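Local coordinates for protein (S)-ureidoglycine--glyoxylate transaminase (Bacillus subtilis, PDB 3ISL) that catalyses the pyridoxal phosphate-dependent transamination of (S)-ureidoglycine with glyoxylate, giving oxalurate and glycine in purine breakdown, at residues P66-S71 with H266-T271; I75-A80 with N247-S252; A191-T196 with A207-N212. All coordinates share one frame; numbering follows the deposited sequence.

Interaction 1: residues P66-S71 with H266-T271. With PLP (pyridoxal-5'-phosphate), chain C; PLP (pyridoxal-5'-phosphate), chain D.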
ATOM      1  N   PRO A  66       6.714  -5.975   7.280  1.00 27.52           N
ATOM      2  CA  PRO A  66       6.162  -5.658   5.963  1.00 28.68           C
ATOM      3  C   PRO A  66       6.387  -4.181   5.549  1.00 29.94           C
ATOM      4  O   PRO A  66       6.529  -3.328   6.374  1.00 28.51           O
ATOM      5  CB  PRO A  66       4.648  -5.879   6.148  1.00 27.99           C
ATOM      6  CG  PRO A  66       4.419  -5.685   7.557  1.00 27.48           C
ATOM      7  CD  PRO A  66       5.685  -6.001   8.327  1.00 28.96           C
ATOM      8  N   ILE A  67       6.393  -3.907   4.267  1.00 32.24           N
ATOM      9  CA  ILE A  67       6.310  -2.518   3.857  1.00 35.40           C
ATOM     10  C   ILE A  67       4.935  -2.353   3.169  1.00 34.41           C
ATOM     11  O   ILE A  67       4.322  -3.334   2.678  1.00 34.22           O
ATOM     12  CB  ILE A  67       7.525  -2.035   2.927  1.00 36.23           C
ATOM     13  CG1 ILE A  67       7.442  -2.663   1.571  1.00 39.04           C
ATOM     14  CG2 ILE A  67       8.948  -2.245   3.495  1.00 36.81           C
ATOM     15  CD1 ILE A  67       6.968  -1.604   0.522  1.00 40.24           C
ATOM     16  N   ASP A  68       4.464  -1.115   3.091  1.00 35.06           N
ATOM     17  CA  ASP A  68       3.078  -0.894   2.729  1.00 34.43           C
ATOM     18  C   ASP A  68       3.184  -0.601   1.255  1.00 34.85           C
ATOM     19  O   ASP A  68       3.722   0.422   0.854  1.00 37.63           O
ATOM     20  CB  ASP A  68       2.517   0.292   3.539  1.00 34.68           C
ATOM     21  CG  ASP A  68       2.308  -0.036   5.012  1.00 36.34           C
ATOM     22  OD1 ASP A  68       1.907   0.868   5.787  1.00 29.91           O
ATOM     23  OD2 ASP A  68       2.599  -1.207   5.393  1.00 41.73           O
ATOM     24  N   GLY A  69       2.748  -1.509   0.411  1.00 33.26           N
ATOM     25  CA  GLY A  69       2.930  -1.289  -1.014  1.00 30.96           C
ATOM     26  C   GLY A  69       2.683  -2.656  -1.532  1.00 29.50           C
ATOM     27  O   GLY A  69       2.723  -3.627  -0.748  1.00 28.80           O
ATOM     28  N   THR A  70       2.421  -2.767  -2.823  1.00 29.01           N
ATOM     29  CA  THR A  70       2.400  -4.097  -3.402  1.00 29.41           C
ATOM     30  C   THR A  70       3.804  -4.751  -3.308  1.00 28.69           C
ATOM     31  O   THR A  70       4.810  -4.121  -2.833  1.00 26.47           O
ATOM     32  CB  THR A  70       1.683  -4.143  -4.834  1.00 31.61           C
ATOM     33  OG1 THR A  70       2.623  -4.012  -5.915  1.00 32.31           O
ATOM     34  CG2 THR A  70       0.623  -3.054  -4.936  1.00 31.31           C
ATOM     35  N   SER A  71       3.864  -6.022  -3.711  1.00 26.02           N
ATOM     36  CA  SER A  71       5.083  -6.781  -3.601  1.00 26.54           C
ATOM     37  C   SER A  71       6.262  -6.042  -4.228  1.00 25.33           C
ATOM     38  O   SER A  71       7.368  -6.034  -3.702  1.00 22.51           O
ATOM     39  CB  SER A  71       4.886  -8.080  -4.319  1.00 26.46           C
ATOM     40  OG  SER A  71       3.638  -8.606  -3.975  1.00 31.76           O
ATOM     41  N   HIS A 266       5.578   6.784   8.482  1.00 39.95           N
ATOM     42  CA  HIS A 266       4.338   6.643   7.682  1.00 38.98           C
ATOM     43  C   HIS A 266       3.287   6.006   8.629  1.00 37.24           C
ATOM     44  O   HIS A 266       3.659   5.294   9.594  1.00 37.53           O
ATOM     45  CB  HIS A 266       4.540   5.683   6.474  1.00 38.56           C
ATOM     46  CG  HIS A 266       4.852   4.262   6.889  1.00 43.45           C
ATOM     47  ND1 HIS A 266       3.954   3.219   6.745  1.00 47.03           N
ATOM     48  CD2 HIS A 266       5.933   3.739   7.523  1.00 40.43           C
ATOM     49  CE1 HIS A 266       4.481   2.116   7.252  1.00 48.62           C
ATOM     50  NE2 HIS A 266       5.677   2.407   7.743  1.00 49.02           N
ATOM     51  N   THR A 267       2.005   6.241   8.336  1.00 34.08           N
ATOM     52  CA  THR A 267       0.887   5.577   9.021  1.00 30.46           C
ATOM     53  C   THR A 267       0.813   4.164   8.489  1.00 29.79           C
ATOM     54  O   THR A 267       0.349   3.928   7.349  1.00 27.31           O
ATOM     55  CB  THR A 267      -0.482   6.365   8.809  1.00 30.69           C
ATOM     56  OG1 THR A 267      -0.324   7.704   9.317  1.00 28.29           O
ATOM     57  CG2 THR A 267      -1.727   5.659   9.481  1.00 25.48           C
ATOM     58  N   GLU A 268       1.301   3.238   9.296  1.00 28.08           N
ATOM     59  CA  GLU A 268       1.111   1.834   8.948  1.00 28.55           C
ATOM     60  C   GLU A 268      -0.377   1.552   8.522  1.00 27.89           C
ATOM     61  O   GLU A 268      -1.306   2.238   9.012  1.00 29.22           O
ATOM     62  CB  GLU A 268       1.554   0.932  10.123  1.00 30.08           C
ATOM     63  CG  GLU A 268       1.688  -0.567   9.726  1.00 26.85           C
ATOM     64  CD  GLU A 268       2.624  -0.777   8.533  1.00 32.24           C
ATOM     65  OE1 GLU A 268       2.550  -1.868   7.836  1.00 31.83           O
ATOM     66  OE2 GLU A 268       3.430   0.152   8.287  1.00 31.98           O
ATOM     67  N   ALA A 269      -0.581   0.619   7.594  1.00 24.22           N
ATOM     68  CA  ALA A 269      -1.892   0.302   7.113  1.00 23.38           C
ATOM     69  C   ALA A 269      -2.520  -0.686   8.094  1.00 23.68           C
ATOM     70  O   ALA A 269      -2.163  -1.905   8.081  1.00 23.57           O
ATOM     71  CB  ALA A 269      -1.824  -0.317   5.756  1.00 22.82           C
ATOM     72  N   THR A 270      -3.429  -0.174   8.905  1.00 20.21           N
ATOM     73  CA  THR A 270      -4.004  -0.909  10.036  1.00 19.66           C
ATOM     74  C   THR A 270      -4.667  -2.198   9.706  1.00 16.62           C
ATOM     75  O   THR A 270      -4.254  -3.243  10.212  1.00 17.73           O
ATOM     76  CB  THR A 270      -5.004  -0.088  10.827  1.00 20.10           C
ATOM     77  OG1 THR A 270      -4.472   1.235  10.999  1.00 25.99           O
ATOM     78  CG2 THR A 270      -5.327  -0.860  12.277  1.00 20.75           C
ATOM     79  N   THR A 271      -5.637  -2.151   8.793  1.00 16.49           N
ATOM     80  CA  THR A 271      -6.410  -3.294   8.435  1.00 15.88           C
ATOM     81  C   THR A 271      -5.555  -4.315   7.658  1.00 16.21           C
ATOM     82  O   THR A 271      -5.740  -5.522   7.825  1.00 15.92           O
ATOM     83  CB  THR A 271      -7.659  -2.894   7.627  1.00 15.07           C
ATOM     84  OG1 THR A 271      -8.512  -2.125   8.457  1.00 16.43           O
ATOM     85  CG2 THR A 271      -8.383  -4.168   7.099  1.00 11.76           C
TER
HETATM   86  N1  PLP C 419       7.234 -10.702  -8.533  1.00 48.01           N
HETATM   87  C2  PLP C 419       6.740 -12.031  -8.931  1.00 54.08           C
HETATM   88  C2A PLP C 419       7.542 -13.178  -9.089  1.00 53.92           C
HETATM   89  C3  PLP C 419       5.385 -12.263  -9.204  1.00 55.09           C
HETATM   90  O3  PLP C 419       4.923 -13.502  -9.567  1.00 59.85           O
HETATM   91  C4  PLP C 419       4.434 -11.274  -9.094  1.00 54.47           C
HETATM   92  C4A PLP C 419       2.922 -11.609  -9.394  1.00 50.93           C
HETATM   93  C5  PLP C 419       4.852 -10.006  -8.708  1.00 55.92           C
HETATM   94  C6  PLP C 419       6.221  -9.687  -8.439  1.00 57.10           C
HETATM   95  C5A PLP C 419       3.795  -8.953  -8.657  1.00 55.45           C
HETATM   96  O4P PLP C 419       3.786  -8.350  -7.450  1.00 57.94           O
HETATM   97  P   PLP C 419       2.623  -7.286  -7.336  1.00 55.59           P
HETATM   98  O1P PLP C 419       1.655  -7.355  -8.512  1.00 48.93           O
HETATM   99  O2P PLP C 419       3.516  -5.895  -7.163  1.00 47.17           O
HETATM  100  O3P PLP C 419       1.837  -7.507  -5.868  1.00 53.58           O
HETATM  101  N1  PLP D 419       0.216  15.422   4.870  1.00 56.14           N
HETATM  102  C2  PLP D 419      -0.575  15.743   6.007  1.00 53.78           C
HETATM  103  C2A PLP D 419      -1.046  17.048   6.243  1.00 52.66           C
HETATM  104  C3  PLP D 419      -0.843  14.740   6.934  1.00 56.48           C
HETATM  105  O3  PLP D 419      -1.585  14.989   8.072  1.00 55.74           O
HETATM  106  C4  PLP D 419      -0.390  13.432   6.746  1.00 54.56           C
HETATM  107  C4A PLP D 419      -0.859  12.487   7.920  1.00 54.35           C
HETATM  108  C5  PLP D 419       0.385  13.118   5.585  1.00 55.93           C
HETATM  109  C6  PLP D 419       0.689  14.121   4.647  1.00 52.54           C
HETATM  110  C5A PLP D 419       0.974  11.749   5.184  1.00 52.68           C
HETATM  111  O4P PLP D 419       0.307  10.723   5.858  1.00 51.97           O
HETATM  112  P   PLP D 419       0.668   9.061   5.711  1.00 56.76           P
HETATM  113  O1P PLP D 419       1.759   8.763   4.690  1.00 45.10           O
HETATM  114  O2P PLP D 419      -0.704   8.291   5.304  1.00 55.67           O
HETATM  115  O3P PLP D 419       0.980   8.580   7.238  1.00 52.39           O
HETATM  116  O   HOH W   1       6.042  -0.690   6.946  1.00 34.66           O

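Interaction 2: residues I75-A80 with N247-S252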
ATOM      1  N   ILE A  75      10.042  -4.924  -3.309  1.00 26.95           N
ATOM      2  CA  ILE A  75      11.248  -5.187  -4.066  1.00 26.16           C
ATOM      3  C   ILE A  75      12.035  -3.892  -4.335  1.00 26.63           C
ATOM      4  O   ILE A  75      13.250  -3.846  -4.153  1.00 25.55           O
ATOM      5  CB  ILE A  75      10.909  -5.851  -5.392  1.00 26.81           C
ATOM      6  CG1 ILE A  75      10.253  -7.243  -5.147  1.00 26.99           C
ATOM      7  CG2 ILE A  75      12.200  -5.873  -6.287  1.00 26.20           C
ATOM      8  CD1 ILE A  75       9.776  -7.953  -6.481  1.00 25.77           C
ATOM      9  N   GLU A  76      11.325  -2.842  -4.769  1.00 26.15           N
ATOM     10  CA  GLU A  76      11.916  -1.554  -5.006  1.00 26.42           C
ATOM     11  C   GLU A  76      12.571  -0.941  -3.747  1.00 27.37           C
ATOM     12  O   GLU A  76      13.724  -0.427  -3.823  1.00 26.81           O
ATOM     13  CB  GLU A  76      10.898  -0.591  -5.678  1.00 26.62           C
ATOM     14  CG  GLU A  76      11.522   0.804  -6.023  1.00 26.68           C
ATOM     15  CD  GLU A  76      10.703   1.589  -7.030  1.00 30.91           C
ATOM     16  OE1 GLU A  76      10.946   2.797  -7.183  1.00 34.56           O
ATOM     17  OE2 GLU A  76       9.829   1.003  -7.698  1.00 33.85           O
ATOM     18  N   ALA A  77      11.892  -1.030  -2.598  1.00 27.56           N
ATOM     19  CA  ALA A  77      12.452  -0.464  -1.357  1.00 27.47           C
ATOM     20  C   ALA A  77      13.776  -1.172  -1.008  1.00 27.50           C
ATOM     21  O   ALA A  77      14.758  -0.511  -0.671  1.00 26.56           O
ATOM     22  CB  ALA A  77      11.465  -0.535  -0.194  1.00 28.12           C
ATOM     23  N   VAL A  78      13.813  -2.510  -1.103  1.00 26.86           N
ATOM     24  CA  VAL A  78      15.064  -3.204  -0.845  1.00 25.51           C
ATOM     25  C   VAL A  78      16.106  -2.719  -1.872  1.00 26.24           C
ATOM     26  O   VAL A  78      17.170  -2.245  -1.478  1.00 26.19           O
ATOM     27  CB  VAL A  78      14.928  -4.730  -0.835  1.00 25.58           C
ATOM     28  CG1 VAL A  78      16.333  -5.388  -0.734  1.00 25.85           C
ATOM     29  CG2 VAL A  78      14.026  -5.217   0.345  1.00 22.31           C
ATOM     30  N   LEU A  79      15.810  -2.783  -3.175  1.00 26.06           N
ATOM     31  CA  LEU A  79      16.851  -2.431  -4.160  1.00 25.45           C
ATOM     32  C   LEU A  79      17.277  -0.946  -4.075  1.00 26.65           C
ATOM     33  O   LEU A  79      18.465  -0.634  -4.207  1.00 27.49           O
ATOM     34  CB  LEU A  79      16.401  -2.790  -5.560  1.00 25.36           C
ATOM     35  CG  LEU A  79      16.294  -4.297  -5.825  1.00 25.80           C
ATOM     36  CD1 LEU A  79      15.603  -4.500  -7.112  1.00 25.72           C
ATOM     37  CD2 LEU A  79      17.722  -4.896  -5.832  1.00 26.84           C
ATOM     38  N   ALA A  80      16.328  -0.053  -3.865  1.00 26.32           N
ATOM     39  CA  ALA A  80      16.614   1.369  -3.629  1.00 27.85           C
ATOM     40  C   ALA A  80      17.597   1.569  -2.466  1.00 28.17           C
ATOM     41  O   ALA A  80      18.481   2.422  -2.525  1.00 27.95           O
ATOM     42  CB  ALA A  80      15.305   2.157  -3.347  1.00 27.43           C
ATOM     43  N   ASN A 247      12.046   8.446  -0.260  1.00 41.20           N
ATOM     44  CA  ASN A 247      11.738   8.609   1.157  1.00 40.62           C
ATOM     45  C   ASN A 247      10.829   7.476   1.695  1.00 40.19           C
ATOM     46  O   ASN A 247      11.093   6.907   2.771  1.00 38.52           O
ATOM     47  CB  ASN A 247      11.084   9.984   1.427  1.00 40.44           C
ATOM     48  CG  ASN A 247      10.581  10.109   2.875  1.00 41.20           C
ATOM     49  OD1 ASN A 247      11.356  10.428   3.790  1.00 41.09           O
ATOM     50  ND2 ASN A 247       9.286   9.831   3.088  1.00 39.37           N
ATOM     51  N   TYR A 248       9.759   7.155   0.941  1.00 39.65           N
ATOM     52  CA  TYR A 248       8.775   6.141   1.359  1.00 39.73           C
ATOM     53  C   TYR A 248       9.404   4.730   1.413  1.00 40.00           C
ATOM     54  O   TYR A 248       9.132   3.962   2.351  1.00 41.04           O
ATOM     55  CB  TYR A 248       7.553   6.165   0.431  1.00 39.05           C
ATOM     56  CG  TYR A 248       6.395   5.269   0.821  1.00 40.09           C
ATOM     57  CD1 TYR A 248       5.440   5.695   1.771  1.00 37.98           C
ATOM     58  CD2 TYR A 248       6.250   3.988   0.235  1.00 39.61           C
ATOM     59  CE1 TYR A 248       4.357   4.900   2.097  1.00 39.88           C
ATOM     60  CE2 TYR A 248       5.173   3.161   0.542  1.00 39.09           C
ATOM     61  CZ  TYR A 248       4.216   3.609   1.481  1.00 42.75           C
ATOM     62  OH  TYR A 248       3.120   2.786   1.802  1.00 40.87           O
ATOM     63  N   PHE A 249      10.288   4.420   0.460  1.00 39.66           N
ATOM     64  CA  PHE A 249      11.027   3.126   0.451  1.00 39.56           C
ATOM     65  C   PHE A 249      12.382   3.135   1.204  1.00 39.54           C
ATOM     66  O   PHE A 249      13.225   2.257   0.986  1.00 39.54           O
ATOM     67  CB  PHE A 249      11.186   2.620  -1.008  1.00 40.39           C
ATOM     68  CG  PHE A 249       9.863   2.395  -1.739  1.00 40.01           C
ATOM     69  CD1 PHE A 249       8.761   1.806  -1.085  1.00 39.73           C
ATOM     70  CD2 PHE A 249       9.726   2.781  -3.069  1.00 41.80           C
ATOM     71  CE1 PHE A 249       7.536   1.609  -1.750  1.00 39.97           C
ATOM     72  CE2 PHE A 249       8.506   2.587  -3.756  1.00 41.92           C
ATOM     73  CZ  PHE A 249       7.408   2.020  -3.083  1.00 41.22           C
ATOM     74  N   ASP A 250      12.595   4.133   2.087  1.00 39.73           N
ATOM     75  CA  ASP A 250      13.860   4.265   2.847  1.00 39.31           C
ATOM     76  C   ASP A 250      13.901   3.251   4.040  1.00 39.59           C
ATOM     77  O   ASP A 250      13.379   3.547   5.137  1.00 39.53           O
ATOM     78  CB  ASP A 250      14.061   5.728   3.318  1.00 38.98           C
ATOM     79  CG  ASP A 250      15.468   5.982   3.974  1.00 40.41           C
ATOM     80  OD1 ASP A 250      15.837   7.192   4.145  1.00 32.95           O
ATOM     81  OD2 ASP A 250      16.197   4.978   4.289  1.00 36.22           O
ATOM     82  N   LEU A 251      14.481   2.064   3.820  1.00 38.58           N
ATOM     83  CA  LEU A 251      14.483   0.994   4.861  1.00 39.35           C
ATOM     84  C   LEU A 251      15.158   1.420   6.171  1.00 39.12           C
ATOM     85  O   LEU A 251      14.902   0.855   7.221  1.00 38.81           O
ATOM     86  CB  LEU A 251      15.118  -0.325   4.337  1.00 37.85           C
ATOM     87  CG  LEU A 251      14.444  -0.966   3.126  1.00 38.43           C
ATOM     88  CD1 LEU A 251      15.054  -2.316   2.838  1.00 37.34           C
ATOM     89  CD2 LEU A 251      12.905  -1.104   3.258  1.00 40.04           C
ATOM     90  N   SER A 252      16.063   2.397   6.067  1.00 40.12           N
ATOM     91  CA  SER A 252      16.781   2.984   7.212  1.00 41.33           C
ATOM     92  C   SER A 252      15.848   3.750   8.158  1.00 42.23           C
ATOM     93  O   SER A 252      16.091   3.789   9.368  1.00 43.14           O
ATOM     94  CB  SER A 252      17.841   3.975   6.739  1.00 40.73           C
ATOM     95  OG  SER A 252      18.611   4.337   7.838  1.00 42.49           O
TER

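Interaction 3: residues A191-T196 with A207-N212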
ATOM      1  N   ALA A 191      18.659 -10.754   1.347  1.00 25.25           N
ATOM      2  CA  ALA A 191      17.382 -10.130   1.458  1.00 24.81           C
ATOM      3  C   ALA A 191      16.383 -10.880   0.625  1.00 26.30           C
ATOM      4  O   ALA A 191      16.715 -11.353  -0.516  1.00 27.61           O
ATOM      5  CB  ALA A 191      17.445  -8.596   1.031  1.00 26.55           C
ATOM      6  N   ALA A 192      15.154 -11.033   1.170  1.00 25.98           N
ATOM      7  CA  ALA A 192      14.069 -11.731   0.452  1.00 25.56           C
ATOM      8  C   ALA A 192      12.834 -10.859   0.574  1.00 25.08           C
ATOM      9  O   ALA A 192      12.596 -10.288   1.603  1.00 23.12           O
ATOM     10  CB  ALA A 192      13.768 -13.113   1.045  1.00 23.44           C
ATOM     11  N   ILE A 193      12.033 -10.799  -0.485  1.00 25.56           N
ATOM     12  CA  ILE A 193      10.827 -10.039  -0.410  1.00 24.71           C
ATOM     13  C   ILE A 193       9.726 -10.966  -0.803  1.00 24.83           C
ATOM     14  O   ILE A 193       9.796 -11.665  -1.832  1.00 25.64           O
ATOM     15  CB  ILE A 193      10.835  -8.852  -1.440  1.00 25.03           C
ATOM     16  CG1 ILE A 193      12.070  -7.938  -1.268  1.00 24.25           C
ATOM     17  CG2 ILE A 193       9.461  -8.150  -1.437  1.00 24.09           C
ATOM     18  CD1 ILE A 193      13.280  -8.182  -2.330  1.00 26.14           C
ATOM     19  N   GLY A 194       8.675 -10.951  -0.005  1.00 26.11           N
ATOM     20  CA  GLY A 194       7.464 -11.718  -0.337  1.00 24.06           C
ATOM     21  C   GLY A 194       6.344 -10.846  -0.827  1.00 22.43           C
ATOM     22  O   GLY A 194       6.472  -9.613  -0.883  1.00 23.82           O
ATOM     23  N   GLY A 195       5.232 -11.474  -1.197  1.00 21.93           N
ATOM     24  CA  GLY A 195       3.968 -10.757  -1.403  1.00 20.71           C
ATOM     25  C   GLY A 195       2.849 -11.471  -0.688  1.00 21.04           C
ATOM     26  O   GLY A 195       3.017 -12.590  -0.184  1.00 21.18           O
ATOM     27  N   THR A 196       1.698 -10.838  -0.584  1.00 21.15           N
ATOM     28  CA  THR A 196       0.629 -11.388   0.244  1.00 21.84           C
ATOM     29  C   THR A 196      -0.458 -12.148  -0.533  1.00 21.16           C
ATOM     30  O   THR A 196      -1.071 -13.070   0.027  1.00 20.57           O
ATOM     31  CB  THR A 196      -0.081 -10.239   1.003  1.00 23.31           C
ATOM     32  OG1 THR A 196      -0.198  -9.103   0.129  1.00 22.87           O
ATOM     33  CG2 THR A 196       0.757  -9.798   2.177  1.00 27.79           C
ATOM     34  N   ALA A 207       3.946  -6.028   1.372  1.00 35.65           N
ATOM     35  CA  ALA A 207       5.095  -6.765   0.931  1.00 34.10           C
ATOM     36  C   ALA A 207       6.012  -7.080   2.142  1.00 32.70           C
ATOM     37  O   ALA A 207       6.754  -6.234   2.594  1.00 35.22           O
ATOM     38  CB  ALA A 207       5.844  -5.967  -0.127  1.00 34.56           C
ATOM     39  N   PRO A 208       5.925  -8.285   2.684  1.00 30.12           N
ATOM     40  CA  PRO A 208       6.825  -8.743   3.775  1.00 28.82           C
ATOM     41  C   PRO A 208       8.259  -8.873   3.260  1.00 26.22           C
ATOM     42  O   PRO A 208       8.489  -9.477   2.199  1.00 25.71           O
ATOM     43  CB  PRO A 208       6.317 -10.160   4.125  1.00 27.78           C
ATOM     44  CG  PRO A 208       5.020 -10.320   3.449  1.00 29.52           C
ATOM     45  CD  PRO A 208       4.942  -9.301   2.297  1.00 30.06           C
ATOM     46  N   ILE A 209       9.191  -8.336   4.022  1.00 25.80           N
ATOM     47  CA  ILE A 209      10.604  -8.381   3.635  1.00 25.94           C
ATOM     48  C   ILE A 209      11.390  -8.911   4.772  1.00 24.70           C
ATOM     49  O   ILE A 209      10.968  -8.790   5.912  1.00 25.66           O
ATOM     50  CB  ILE A 209      11.189  -7.004   3.195  1.00 25.17           C
ATOM     51  CG1 ILE A 209      11.188  -6.008   4.341  1.00 26.08           C
ATOM     52  CG2 ILE A 209      10.416  -6.423   2.021  1.00 27.33           C
ATOM     53  CD1 ILE A 209      11.868  -4.617   3.974  1.00 28.15           C
ATOM     54  N   THR A 210      12.542  -9.485   4.465  1.00 24.65           N
ATOM     55  CA  THR A 210      13.492  -9.804   5.470  1.00 23.67           C
ATOM     56  C   THR A 210      14.899  -9.577   4.926  1.00 25.10           C
ATOM     57  O   THR A 210      15.178  -9.768   3.715  1.00 24.80           O
ATOM     58  CB  THR A 210      13.318 -11.291   6.001  1.00 25.22           C
ATOM     59  OG1 THR A 210      14.094 -11.494   7.179  1.00 21.73           O
ATOM     60  CG2 THR A 210      13.669 -12.321   4.973  1.00 20.03           C
ATOM     61  N   TYR A 211      15.806  -9.252   5.837  1.00 25.17           N
ATOM     62  CA  TYR A 211      17.206  -9.131   5.485  1.00 26.31           C
ATOM     63  C   TYR A 211      18.116  -9.216   6.715  1.00 26.79           C
ATOM     64  O   TYR A 211      17.645  -9.069   7.832  1.00 26.84           O
ATOM     65  CB  TYR A 211      17.440  -7.851   4.701  1.00 24.24           C
ATOM     66  CG  TYR A 211      17.050  -6.594   5.432  1.00 27.49           C
ATOM     67  CD1 TYR A 211      17.929  -5.956   6.335  1.00 28.94           C
ATOM     68  CD2 TYR A 211      15.810  -6.010   5.203  1.00 24.59           C
ATOM     69  CE1 TYR A 211      17.555  -4.737   6.972  1.00 25.52           C
ATOM     70  CE2 TYR A 211      15.444  -4.833   5.830  1.00 27.24           C
ATOM     71  CZ  TYR A 211      16.295  -4.224   6.718  1.00 27.47           C
ATOM     72  OH  TYR A 211      15.864  -3.079   7.293  1.00 25.41           O
ATOM     73  N   ASN A 212      19.401  -9.502   6.466  1.00 28.07           N
ATOM     74  CA  ASN A 212      20.441  -9.760   7.495  1.00 28.41           C
ATOM     75  C   ASN A 212      21.283  -8.537   7.777  1.00 29.14           C
ATOM     76  O   ASN A 212      20.987  -7.445   7.284  1.00 29.60           O
ATOM     77  CB  ASN A 212      21.341 -10.991   7.121  1.00 27.48           C
ATOM     78  CG  ASN A 212      22.120 -10.820   5.781  1.00 26.52           C
ATOM     79  OD1 ASN A 212      22.205  -9.739   5.215  1.00 26.78           O
ATOM     80  ND2 ASN A 212      22.692 -11.907   5.299  1.00 25.18           N
TER

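Interaction 1: residues P66-S71 with H266-T271
Asp68 and Glu268 bring two buried carboxyl groups together, one from strand 63-68 and the other from the loop before helix 270-286. From CB outward, Asp68 meets residues 266-269 atom by atom: its CG, anti to the carbonyl carbon (chi1 -72°), lies 3.4 Å from Glu268 OE1. OD1 accepts a weak bond from Ala269 N at 3.1 Å, just where helix 270-286 begins, and the edge of the His266 ring faces the same oxygen. OD2 ends 2.5 Å from Glu268 OE1, the two carboxyl planes being turned 51° apart. Glu268 bends at chi2 (55°) to get there, and its OE2 accepts a hydrogen bond from a water that also donates to Pro66 O, 2.7 Å away. An alanine in place of Glu268 would take away the carboxyl beside Asp68 OD2 and one acceptor of the water, and would probably leave the Asp68 carboxyl freer to turn. Both segments reach cofactor phosphates, in different active sites: Ser71 OG binds O3P of the chain C cofactor at 2.8 Å, whereas Thr267 gives both N and OG1 to O3P of the chain D cofactor, the OG1 bond being 2.6 Å. Ser71 and Arg72 of the second subunit also hydrogen-bond that cofactor, so each site is completed across the homodimer interface. Two carboxyl oxygens so close and buried suggest that one acid keeps its proton and shares it with the other.

Interaction 2: residues I75-A80 with N247-S252
Ala77 puts its methyl towards residues 247-252, where Phe249 and Leu251 receive it. Its CB lies 3.3 Å from Phe249 CB, and the backbones come together here too, with the Ala77 and Phe249 CA atoms 4.3 Å apart. Phe249 holds its CG beside its own backbone N (chi1 -59°), which swings the ring along helix 71-82 towards Glu76. The ring meets the Ala77 methyl and the Glu76 chain obliquely. Glu76 runs out extended past it, with CG 4.0 Å from Phe249 CD2 and the carboxylate plane at 52° to the ring. Its carboxylate goes on to Ser246 OG and Tyr248 N of the second subunit and to Tyr108 OH of its own. This helix starts at the phosphate-binding residues Thr70 and Ser71, in the large domain of a fold type I PLP enzyme, and the contact packs it against the dimer-facing loop 247-250. Leu251 brings its two methyls to the helix at different points: CD2 sits 3.8 Å from Ala77 CB, while CD1 lies 3.8 Å from Val78 CA and 4.0 Å from Val78 CG2. Residues 247-252 are shaped by a type I turn from Asn247 to Asp250, after which Asp250 caps helix 251-257 by a weak bond from Ser252 N to its OD2. Asp250 OD1 forms a salt bridge with Arg107 of the second subunit.

Interaction 3: residues A191-T196 with A207-N212
Gly194 N donates to Pro208 O over 2.7 Å, nearly straight at 171°, and this is the shortest of three backbone bonds joining the two antiparallel strands. The return bond cannot form, since proline has no N-H; instead its ring carbon CD rests 3.5 Å from Gly194 O. Two residues along, Ala192 and Thr210 make a complete hydrogen-bonded pair: Ala192 N gives to Thr210 O at 2.8 Å, in the carbonyl plane, and Thr210 N to Ala192 O at 3.0 Å. The non-hydrogen-bonded pairs Ile193-Ile209 and Ala191-Tyr211 flank it and put their side chains on one face. There Ile193 and Ile209 lie side by side and point the same way, CG1 of Ile193 being 4.0 Å from CG2 of Ile209. The torsion of Ile209 (chi1 64°) sets CG1 between the backbone N and the carbonyl carbon, so CG2 is the branch that meets Ile193 while CD1 leads off from it. Ala191 CB touches Tyr211 CB at 3.7 Å, and the phenol then heads away, its OH bonding with Glu255 and Tyr65. On the other face Ala192 CB meets Thr210 CG2 at 4.0 Å; Thr210 OG1 is held by Trp63 O and Asn61 ND2. Beyond the strand, Gly195 comes within about 6 Å, nearest atoms, of the side chain of Lys198, the residue that carries the cofactor as a Schiff base but is not attached to it here. In the central sheet strand 191-193 lies beside the parallel strand 168-172, and strand 206-211 beside the antiparallel strand 63-68; helices 71-82 and 213-220 cover the face bearing Ala191, Ile193 and Tyr211.

In the fold
The three contacts are nested along the chain: interaction 3 closes a short hairpin-like loop inside the longer one closed by interaction 2, which lies within that of interaction 1. Their centres are 12 to 13 Å apart and each touches the others. Interactions 1 and 3 share the central sheet through neighbouring strands 63-68 and 206-211, joined by a hydrogen bond from Ile67 N to Ala207 O. Helix 71-82 of interaction 2 packs on strand 191-193, while Tyr248 OH hydrogen-bonds to Asp68 O. Interactions 1 and 2 both meet the second subunit, whereas interaction 3 stays within its own, so together they run from sheet core to dimer interface beside the cofactor phosphate.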